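PDB 6K5J: GH3 beta-N-acetylglucosaminidase from Paenibacillaceae, which removes beta-linked N-acetylglucosamine from non-reducing ends, as a glycoside hydrolase of family 3 with a TIM-barrel-type N-terminal domain. Local coordinates for residues V390-P395 with V424-I429; G414-S419 with A509-A514; Q447-V452 with D476-V481. All blocks are in the same frame, centred on the assembly; numbering follows the deposited sequence.

Contact 1 (V390-P395 with V424-I429)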
loop_
_atom_site.group_PDB
_atom_site.type_symbol
_atom_site.label_atom_id
_atom_site.label_comp_id
_atom_site.label_asym_id
_atom_site.label_seq_id
_atom_site.Cartn_x
_atom_site.Cartn_y
_atom_site.Cartn_z
ATOM N N VAL A 390 25.484 -0.109 22.668
ATOM C CA VAL A 390 24.756 0.611 21.632
ATOM C C VAL A 390 23.365 0.920 22.163
ATOM O O VAL A 390 22.650 0.016 22.610
ATOM C CB VAL A 390 24.661 -0.210 20.331
ATOM C CG1 VAL A 390 24.029 0.625 19.204
ATOM C CG2 VAL A 390 26.035 -0.728 19.916
ATOM N N LEU A 391 22.987 2.186 22.124
ATOM C CA LEU A 391 21.625 2.586 22.432
ATOM C C LEU A 391 20.848 2.682 21.123
ATOM O O LEU A 391 21.187 3.491 20.257
ATOM C CB LEU A 391 21.603 3.922 23.169
ATOM C CG LEU A 391 20.191 4.469 23.411
ATOM C CD1 LEU A 391 19.394 3.554 24.367
ATOM C CD2 LEU A 391 20.246 5.890 23.927
ATOM N N VAL A 392 19.822 1.856 20.972
ATOM C CA VAL A 392 18.937 1.920 19.816
ATOM C C VAL A 392 17.614 2.530 20.259
ATOM O O VAL A 392 16.979 2.039 21.202
ATOM C CB VAL A 392 18.716 0.536 19.184
ATOM C CG1 VAL A 392 17.715 0.643 18.009
ATOM C CG2 VAL A 392 20.051 -0.060 18.721
ATOM N N VAL A 393 17.202 3.597 19.583
ATOM C CA VAL A 393 15.918 4.242 19.829
ATOM C C VAL A 393 14.939 3.750 18.769
ATOM O O VAL A 393 15.133 3.991 17.572
ATOM C CB VAL A 393 16.049 5.773 19.813
ATOM C CG1 VAL A 393 14.740 6.424 20.240
ATOM C CG2 VAL A 393 17.179 6.209 20.741
ATOM N N TRP A 394 13.904 3.037 19.198
ATOM C CA TRP A 394 13.030 2.318 18.278
ATOM C C TRP A 394 11.637 2.922 18.326
ATOM O O TRP A 394 11.016 2.942 19.400
ATOM C CB TRP A 394 12.981 0.829 18.616
ATOM C CG TRP A 394 12.078 0.053 17.695
ATOM C CD1 TRP A 394 10.810 -0.387 17.964
ATOM C CD2 TRP A 394 12.368 -0.357 16.352
ATOM N NE1 TRP A 394 10.291 -1.039 16.867
ATOM C CE2 TRP A 394 11.227 -1.034 15.865
ATOM C CE3 TRP A 394 13.479 -0.207 15.510
ATOM C CZ2 TRP A 394 11.168 -1.578 14.579
ATOM C CZ3 TRP A 394 13.416 -0.744 14.226
ATOM C CH2 TRP A 394 12.266 -1.417 13.775
ATOM N N PRO A 395 11.105 3.413 17.207
ATOM C CA PRO A 395 9.785 4.046 17.215
ATOM C C PRO A 395 8.665 3.051 16.966
ATOM O O PRO A 395 8.813 2.074 16.233
ATOM C CB PRO A 395 9.892 5.042 16.052
ATOM C CG PRO A 395 10.743 4.282 15.031
ATOM C CD PRO A 395 11.714 3.423 15.860
ATOM N N VAL A 424 23.254 -4.285 23.337
ATOM C CA VAL A 424 22.259 -3.337 22.857
ATOM C C VAL A 424 21.293 -3.003 23.983
ATOM O O VAL A 424 20.754 -3.900 24.640
ATOM C CB VAL A 424 21.506 -3.897 21.636
ATOM C CG1 VAL A 424 20.358 -2.991 21.245
ATOM C CG2 VAL A 424 22.478 -4.095 20.454
ATOM N N ASN A 425 21.059 -1.715 24.189
ATOM C CA ASN A 425 19.929 -1.228 24.966
ATOM C C ASN A 425 18.935 -0.648 23.962
ATOM O O ASN A 425 19.146 0.453 23.453
ATOM C CB ASN A 425 20.390 -0.180 25.976
ATOM C CG ASN A 425 19.276 0.276 26.903
ATOM O OD1 ASN A 425 18.096 0.101 26.608
ATOM N ND2 ASN A 425 19.652 0.848 28.045
ATOM N N GLU A 426 17.855 -1.382 23.665
ATOM C CA GLU A 426 16.825 -0.891 22.748
ATOM C C GLU A 426 15.653 -0.296 23.522
ATOM O O GLU A 426 14.953 -1.008 24.253
ATOM C CB GLU A 426 16.316 -1.984 21.812
ATOM C CG GLU A 426 15.385 -1.422 20.739
ATOM C CD GLU A 426 15.188 -2.375 19.574
ATOM O OE1 GLU A 426 14.724 -3.514 19.803
ATOM O OE2 GLU A 426 15.518 -1.983 18.428
ATOM N N GLN A 427 15.419 0.996 23.321
ATOM C CA GLN A 427 14.347 1.733 23.975
ATOM C C GLN A 427 13.263 2.047 22.952
ATOM O O GLN A 427 13.535 2.700 21.938
ATOM C CB GLN A 427 14.881 3.022 24.592
ATOM C CG GLN A 427 15.823 2.794 25.770
ATOM C CD GLN A 427 15.099 2.228 26.977
ATOM O OE1 GLN A 427 13.970 2.619 27.268
ATOM N NE2 GLN A 427 15.740 1.292 27.677
ATOM N N THR A 428 12.044 1.593 23.216
ATOM C CA THR A 428 10.922 1.865 22.330
ATOM C C THR A 428 10.229 3.149 22.753
ATOM O O THR A 428 9.876 3.317 23.925
ATOM C CB THR A 428 9.925 0.712 22.331
ATOM O OG1 THR A 428 10.577 -0.467 21.865
ATOM C CG2 THR A 428 8.732 1.029 21.417
ATOM N N ILE A 429 10.034 4.053 21.798
ATOM C CA ILE A 429 9.356 5.316 22.044
ATOM C C ILE A 429 8.273 5.494 20.987
ATOM O O ILE A 429 8.252 4.815 19.960
ATOM C CB ILE A 429 10.328 6.513 22.041
ATOM C CG1 ILE A 429 10.880 6.756 20.633
ATOM C CG2 ILE A 429 11.450 6.284 23.062
ATOM C CD1 ILE A 429 11.614 8.093 20.474
#
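Val390-Pro395 and Val424-Ile429 run as parallel neighbouring strands, 28° apart in direction, with Val390 level with Val424 and Pro395 with Ile429. Five backbone hydrogen bonds join them: Asn425, Gln427 and Ile429 give their N-H to the carbonyls of Val390, Val392 and Trp394, while Val392 N and Trp394 N return bonds to the carbonyls of Asn425 and Gln427. On the face of Val392 and Trp394, Val392 CG2 meets Val424 CG1 at 3.9 Å. Glu426 rises beside the indole and points the same way, its carboxylate plane turned 46° from the ring; OE2 lies 3.4 Å from Val392 CG1. That carboxylate is held from outside the two strands, OE1 by Thr412 OG1 and OE2 by Gly414 N in the first turn of helix 413-419, which would be expected to favour its negative charge. Thr428 OG1 sits at the indole edge, 3.9 Å from Trp394 CD1. On the other face Gln427, bent at chi2 (-68°), donates an N-H from NE2 to Asn425 OD1 of its own strand at 2.8 Å, on a lone pair in the carbonyl plane. Leu391 CD1 touches Gln427 CG at 3.9 Å, and Val393 CG1 meets Ile429 CD1 at 3.6 Å. The strands belong to a right-handed beta-alpha-beta unit: helix 413-419 covers the Val392 face, helix 435-447 the Gln427 face, and strand 450-455 flanks 390-396.

Contact 2 (G414-S419 with A509-A514); sequences GYWLKS and AMRALA
Met510 meets Trp416 where two helices of the C-terminal alpha/beta domain, 413-419 and 507-517, pack on one side of its sheet. Their short segments run 49° apart, with axes 8.5 Å from each other at the closest approach. Met510 offers the root of its side chain: CB lies 3.7 Å from Trp416 CD1, whereas the thioether, bent at chi2 and chi3, leads off to Trp394 of strand 390-396. Next comes Arg511, which covers one face of the indole. Its backbone N stands over that face, and its CB makes a CH-pi contact with the five-membered ring, 3.6 Å from the centroid and 16° off the normal. With CG opposite the backbone N (chi1 174°) and the chain extended as far as NE, the aliphatic stem continues over the six-membered ring, bringing CD to 4.0 Å from Trp416 CH2. The guanidinium plane stands almost perpendicular to the indole, and NH1 forms a salt bridge with Glu370; a long, weak ion pair links NE to Glu366. Tyr415 CD2 lies over the opposite face of Trp416, so the indole is sandwiched between its own neighbour and the arginine stem. One turn after Met510, Ala514 points toward the first helix. No hydrogen bond crosses between the two segments, and apolar packing carries the contact. The Ala514 methyl touches two side chains: its CB is 3.7 Å from Trp416 CB and 3.9 Å from Leu417 CD2.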
loop_
_atom_site.group_PDB
_atom_site.type_symbol
_atom_site.label_atom_id
_atom_site.label_comp_id
_atom_site.label_asym_id
_atom_site.label_seq_id
_atom_site.Cartn_x
_atom_site.Cartn_y
_atom_site.Cartn_z
ATOM N N GLY A 414 17.340 -3.503 16.957
ATOM C CA GLY A 414 17.998 -4.026 18.144
ATOM C C GLY A 414 18.034 -5.539 18.155
ATOM O O GLY A 414 19.037 -6.140 18.546
ATOM N N TYR A 415 16.940 -6.171 17.719
ATOM C CA TYR A 415 16.896 -7.624 17.575
ATOM C C TYR A 415 18.051 -8.134 16.719
ATOM O O TYR A 415 18.762 -9.073 17.100
ATOM C CB TYR A 415 15.548 -8.030 16.974
ATOM C CG TYR A 415 15.438 -9.493 16.566
ATOM C CD1 TYR A 415 14.989 -10.458 17.471
ATOM C CD2 TYR A 415 15.775 -9.902 15.277
ATOM C CE1 TYR A 415 14.887 -11.795 17.097
ATOM C CE2 TYR A 415 15.669 -11.225 14.891
ATOM C CZ TYR A 415 15.224 -12.167 15.808
ATOM O OH TYR A 415 15.122 -13.482 15.428
ATOM N N TRP A 416 18.265 -7.522 15.551
ATOM C CA TRP A 416 19.317 -8.025 14.670
ATOM C C TRP A 416 20.705 -7.689 15.203
ATOM O O TRP A 416 21.641 -8.485 15.056
ATOM C CB TRP A 416 19.130 -7.475 13.258
ATOM C CG TRP A 416 17.911 -8.031 12.600
ATOM C CD1 TRP A 416 16.749 -7.375 12.348
ATOM C CD2 TRP A 416 17.732 -9.367 12.124
ATOM N NE1 TRP A 416 15.850 -8.217 11.733
ATOM C CE2 TRP A 416 16.432 -9.447 11.583
ATOM C CE3 TRP A 416 18.547 -10.503 12.094
ATOM C CZ2 TRP A 416 15.932 -10.617 11.008
ATOM C CZ3 TRP A 416 18.050 -11.664 11.537
ATOM C CH2 TRP A 416 16.751 -11.712 11.000
ATOM N N LEU A 417 20.875 -6.511 15.799
ATOM C CA LEU A 417 22.179 -6.197 16.373
ATOM C C LEU A 417 22.509 -7.159 17.505
ATOM O O LEU A 417 23.649 -7.630 17.620
ATOM C CB LEU A 417 22.213 -4.751 16.855
ATOM C CG LEU A 417 22.284 -3.681 15.765
ATOM C CD1 LEU A 417 22.208 -2.312 16.393
ATOM C CD2 LEU A 417 23.564 -3.825 14.933
ATOM N N LYS A 418 21.515 -7.472 18.341
ATOM C CA LYS A 418 21.699 -8.462 19.398
ATOM C C LYS A 418 22.073 -9.822 18.825
ATOM O O LYS A 418 22.943 -10.519 19.366
ATOM C CB LYS A 418 20.421 -8.568 20.230
ATOM C CG LYS A 418 20.264 -7.463 21.248
ATOM C CD LYS A 418 18.914 -7.560 21.971
ATOM C CE LYS A 418 18.731 -6.383 22.918
ATOM N NZ LYS A 418 17.298 -6.180 23.303
ATOM N N SER A 419 21.432 -10.225 17.730
ATOM C CA SER A 419 21.772 -11.516 17.152
ATOM C C SER A 419 23.202 -11.544 16.628
ATOM O O SER A 419 23.788 -12.625 16.513
ATOM C CB SER A 419 20.773 -11.878 16.046
ATOM O OG SER A 419 21.205 -11.382 14.789
ATOM N N ALA A 509 14.472 -5.444 6.235
ATOM C CA ALA A 509 15.118 -4.137 6.147
ATOM C C ALA A 509 15.956 -3.866 7.388
ATOM O O ALA A 509 17.044 -3.292 7.299
ATOM C CB ALA A 509 14.075 -3.028 5.961
ATOM N N MET A 510 15.477 -4.295 8.553
ATOM C CA MET A 510 16.247 -4.071 9.768
ATOM C C MET A 510 17.443 -5.009 9.847
ATOM O O MET A 510 18.493 -4.625 10.383
ATOM C CB MET A 510 15.335 -4.208 10.988
ATOM C CG MET A 510 14.236 -3.118 11.057
ATOM S SD MET A 510 14.879 -1.414 11.091
ATOM C CE MET A 510 14.823 -0.910 9.350
ATOM N N ARG A 511 17.317 -6.223 9.308
ATOM C CA ARG A 511 18.471 -7.115 9.213
ATOM C C ARG A 511 19.551 -6.501 8.339
ATOM O O ARG A 511 20.720 -6.446 8.729
ATOM C CB ARG A 511 18.053 -8.481 8.669
ATOM C CG ARG A 511 19.236 -9.442 8.394
ATOM C CD ARG A 511 18.765 -10.736 7.696
ATOM N NE ARG A 511 19.898 -11.585 7.319
ATOM C CZ ARG A 511 20.602 -11.456 6.199
ATOM N NH1 ARG A 511 20.294 -10.510 5.317
ATOM N NH2 ARG A 511 21.623 -12.283 5.958
ATOM N N ALA A 512 19.164 -6.010 7.155
ATOM C CA ALA A 512 20.123 -5.402 6.241
ATOM C C ALA A 512 20.739 -4.153 6.852
ATOM O O ALA A 512 21.944 -3.914 6.720
ATOM C CB ALA A 512 19.436 -5.069 4.915
ATOM N N LEU A 513 19.921 -3.343 7.524
ATOM C CA LEU A 513 20.449 -2.153 8.175
ATOM C C LEU A 513 21.492 -2.520 9.223
ATOM O O LEU A 513 22.537 -1.871 9.321
ATOM C CB LEU A 513 19.307 -1.362 8.806
ATOM C CG LEU A 513 19.705 -0.152 9.638
ATOM C CD1 LEU A 513 20.439 0.877 8.760
ATOM C CD2 LEU A 513 18.450 0.443 10.247
ATOM N N ALA A 514 21.218 -3.555 10.025
ATOM C CA ALA A 514 22.197 -4.002 11.012
ATOM C C ALA A 514 23.488 -4.441 10.337
ATOM O O ALA A 514 24.585 -4.121 10.813
ATOM C CB ALA A 514 21.619 -5.146 11.852
#

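Contact 3 (Q447-V452 with D476-V481); sequences QISQVV and DVQLIV
Ser449 OG donates a hydrogen bond to Gln478 OE1, 2.7 Å away, at the entrance to two parallel strands of a beta-alpha-beta unit. The glutamine reaches it by bending at chi2 (80°), which folds its amide back toward the serine; the hydroxyl approaches tilted 22° from the carbonyl plane. The same two residues are joined through their backbones, Gln478 N to Ser449 O at 2.8 Å, so Gln478 grips Ser449 with both main chain and side chain just before strand 450-455 begins. Beyond this double link the parallel ladder continues. Val451 N bonds to Gln478 O, and Val451 O in turn receives Ile480 N at 2.9 Å. The Gln450 amide finds its partners outside the two segments: OE1 accepts from Asp385 N and NE2 donates to Pro389 O, which ties the strand start to the chain entering strand 390-396. Packing beside the ladder is aliphatic. On the face of Val451, its two methyls meet different partners: CG2 meets Val477 CG1 at 3.8 Å, and CG1 meets Leu479 CD1 at 4.0 Å. Leu479 also touches Leu471 and Ala472 of helix 462-472, the crossover helix that connects the two strands and covers this face. The other face brings Val452 alongside Ile480, both buried, and Val452 also touches Val390 of strand 390-396. Val452 and Ile480 also approach through their backbones, Val452 CA lying 3.3 Å from Ile480 O in a CA-H...O contact.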
loop_
_atom_site.group_PDB
_atom_site.type_symbol
_atom_site.label_atom_id
_atom_site.label_comp_id
_atom_site.label_asym_id
_atom_site.label_seq_id
_atom_site.Cartn_x
_atom_site.Cartn_y
_atom_site.Cartn_z
ATOM N N GLN A 447 24.907 8.075 29.197
ATOM C CA GLN A 447 25.571 6.876 29.682
ATOM C C GLN A 447 26.024 5.944 28.569
ATOM O O GLN A 447 26.923 5.129 28.799
ATOM C CB GLN A 447 24.645 6.114 30.638
ATOM C CG GLN A 447 23.926 7.022 31.633
ATOM C CD GLN A 447 22.783 6.323 32.346
ATOM O OE1 GLN A 447 22.718 5.092 32.386
ATOM N NE2 GLN A 447 21.873 7.107 32.916
ATOM N N ILE A 448 25.432 6.043 27.380
ATOM C CA ILE A 448 25.806 5.220 26.230
ATOM C C ILE A 448 26.062 6.169 25.063
ATOM O O ILE A 448 25.126 6.802 24.558
ATOM C CB ILE A 448 24.725 4.189 25.875
ATOM C CG1 ILE A 448 24.459 3.260 27.071
ATOM C CG2 ILE A 448 25.145 3.374 24.658
ATOM C CD1 ILE A 448 23.291 2.293 26.880
ATOM N N SER A 449 27.319 6.265 24.626
ATOM C CA SER A 449 27.662 7.285 23.636
ATOM C C SER A 449 27.341 6.858 22.200
ATOM O O SER A 449 27.066 7.722 21.353
ATOM C CB SER A 449 29.141 7.663 23.771
ATOM O OG SER A 449 29.949 6.939 22.869
ATOM N N GLN A 450 27.367 5.555 21.905
ATOM C CA GLN A 450 26.938 5.037 20.607
ATOM C C GLN A 450 25.418 4.976 20.563
ATOM O O GLN A 450 24.810 4.092 21.181
ATOM C CB GLN A 450 27.502 3.643 20.355
ATOM C CG GLN A 450 28.944 3.589 19.948
ATOM C CD GLN A 450 29.314 2.225 19.411
ATOM O OE1 GLN A 450 29.878 2.104 18.324
ATOM N NE2 GLN A 450 28.990 1.183 20.174
ATOM N N VAL A 451 24.801 5.871 19.790
ATOM C CA VAL A 451 23.350 5.966 19.685
ATOM C C VAL A 451 22.941 5.807 18.225
ATOM O O VAL A 451 23.474 6.496 17.348
ATOM C CB VAL A 451 22.824 7.301 20.244
ATOM C CG1 VAL A 451 21.299 7.344 20.132
ATOM C CG2 VAL A 451 23.261 7.483 21.708
ATOM N N VAL A 452 22.006 4.895 17.968
ATOM C CA VAL A 452 21.335 4.783 16.676
ATOM C C VAL A 452 19.866 5.103 16.897
ATOM O O VAL A 452 19.158 4.347 17.576
ATOM C CB VAL A 452 21.470 3.387 16.047
ATOM C CG1 VAL A 452 20.799 3.382 14.658
ATOM C CG2 VAL A 452 22.925 2.942 15.956
ATOM N N ASP A 476 29.336 14.497 23.193
ATOM C CA ASP A 476 29.724 13.214 23.761
ATOM C C ASP A 476 28.993 12.037 23.123
ATOM O O ASP A 476 29.157 10.900 23.579
ATOM C CB ASP A 476 29.462 13.220 25.274
ATOM C CG ASP A 476 28.086 13.789 25.628
ATOM O OD1 ASP A 476 27.747 14.889 25.135
ATOM O OD2 ASP A 476 27.341 13.137 26.398
ATOM N N VAL A 477 28.183 12.282 22.096
ATOM C CA VAL A 477 27.344 11.266 21.475
ATOM C C VAL A 477 27.817 11.062 20.041
ATOM O O VAL A 477 28.073 12.034 19.321
ATOM C CB VAL A 477 25.853 11.664 21.513
ATOM C CG1 VAL A 477 25.005 10.714 20.652
ATOM C CG2 VAL A 477 25.339 11.694 22.943
ATOM N N GLN A 478 27.951 9.801 19.635
ATOM C CA GLN A 478 28.157 9.443 18.233
ATOM C C GLN A 478 26.817 8.926 17.722
ATOM O O GLN A 478 26.427 7.790 18.011
ATOM C CB GLN A 478 29.270 8.412 18.072
ATOM C CG GLN A 478 30.670 8.949 18.370
ATOM C CD GLN A 478 30.971 9.003 19.858
ATOM O OE1 GLN A 478 30.835 8.000 20.568
ATOM N NE2 GLN A 478 31.377 10.179 20.342
ATOM N N LEU A 479 26.101 9.780 16.995
ATOM C CA LEU A 479 24.720 9.530 16.595
ATOM C C LEU A 479 24.667 9.088 15.137
ATOM O O LEU A 479 25.241 9.748 14.265
ATOM C CB LEU A 479 23.873 10.788 16.777
ATOM C CG LEU A 479 22.452 10.726 16.198
ATOM C CD1 LEU A 479 21.613 9.760 17.012
ATOM C CD2 LEU A 479 21.823 12.122 16.191
ATOM N N ILE A 480 23.982 7.974 14.880
ATOM C CA ILE A 480 23.580 7.563 13.538
ATOM C C ILE A 480 22.056 7.596 13.484
ATOM O O ILE A 480 21.390 7.119 14.407
ATOM C CB ILE A 480 24.089 6.147 13.190
ATOM C CG1 ILE A 480 25.616 6.104 13.124
ATOM C CG2 ILE A 480 23.482 5.638 11.869
ATOM C CD1 ILE A 480 26.171 4.667 13.091
ATOM N N VAL A 481 21.498 8.132 12.405
ATOM C CA VAL A 481 20.056 8.098 12.180
ATOM C C VAL A 481 19.781 7.203 10.974
ATOM O O VAL A 481 20.453 7.311 9.943
ATOM C CB VAL A 481 19.483 9.512 11.983
ATOM C CG1 VAL A 481 17.957 9.463 11.784
ATOM C CG2 VAL A 481 19.822 10.380 13.183
#

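How the contacts relate
All three contacts lie in the C-terminal alpha/beta domain. Contacts 1 and 3 share one six-stranded mixed sheet: their centres are 11 Å apart, and strands 390-396 and 450-455, one from each, are neighbours, making the order 478-483, 450-455, 390-396, 424-430. Along the chain contact 1 closes before contact 3 opens; the segments of contacts 1 and 2 alternate, and both segments of contact 3 fall between those of contact 2. Contact 2, centred 12 Å from contact 1 and 17 Å from contact 3, adds the helical layer: helix 413-419 is the crossover between the strands of contact 1. The late helix 507-517 thus packs on an element from early in this domain.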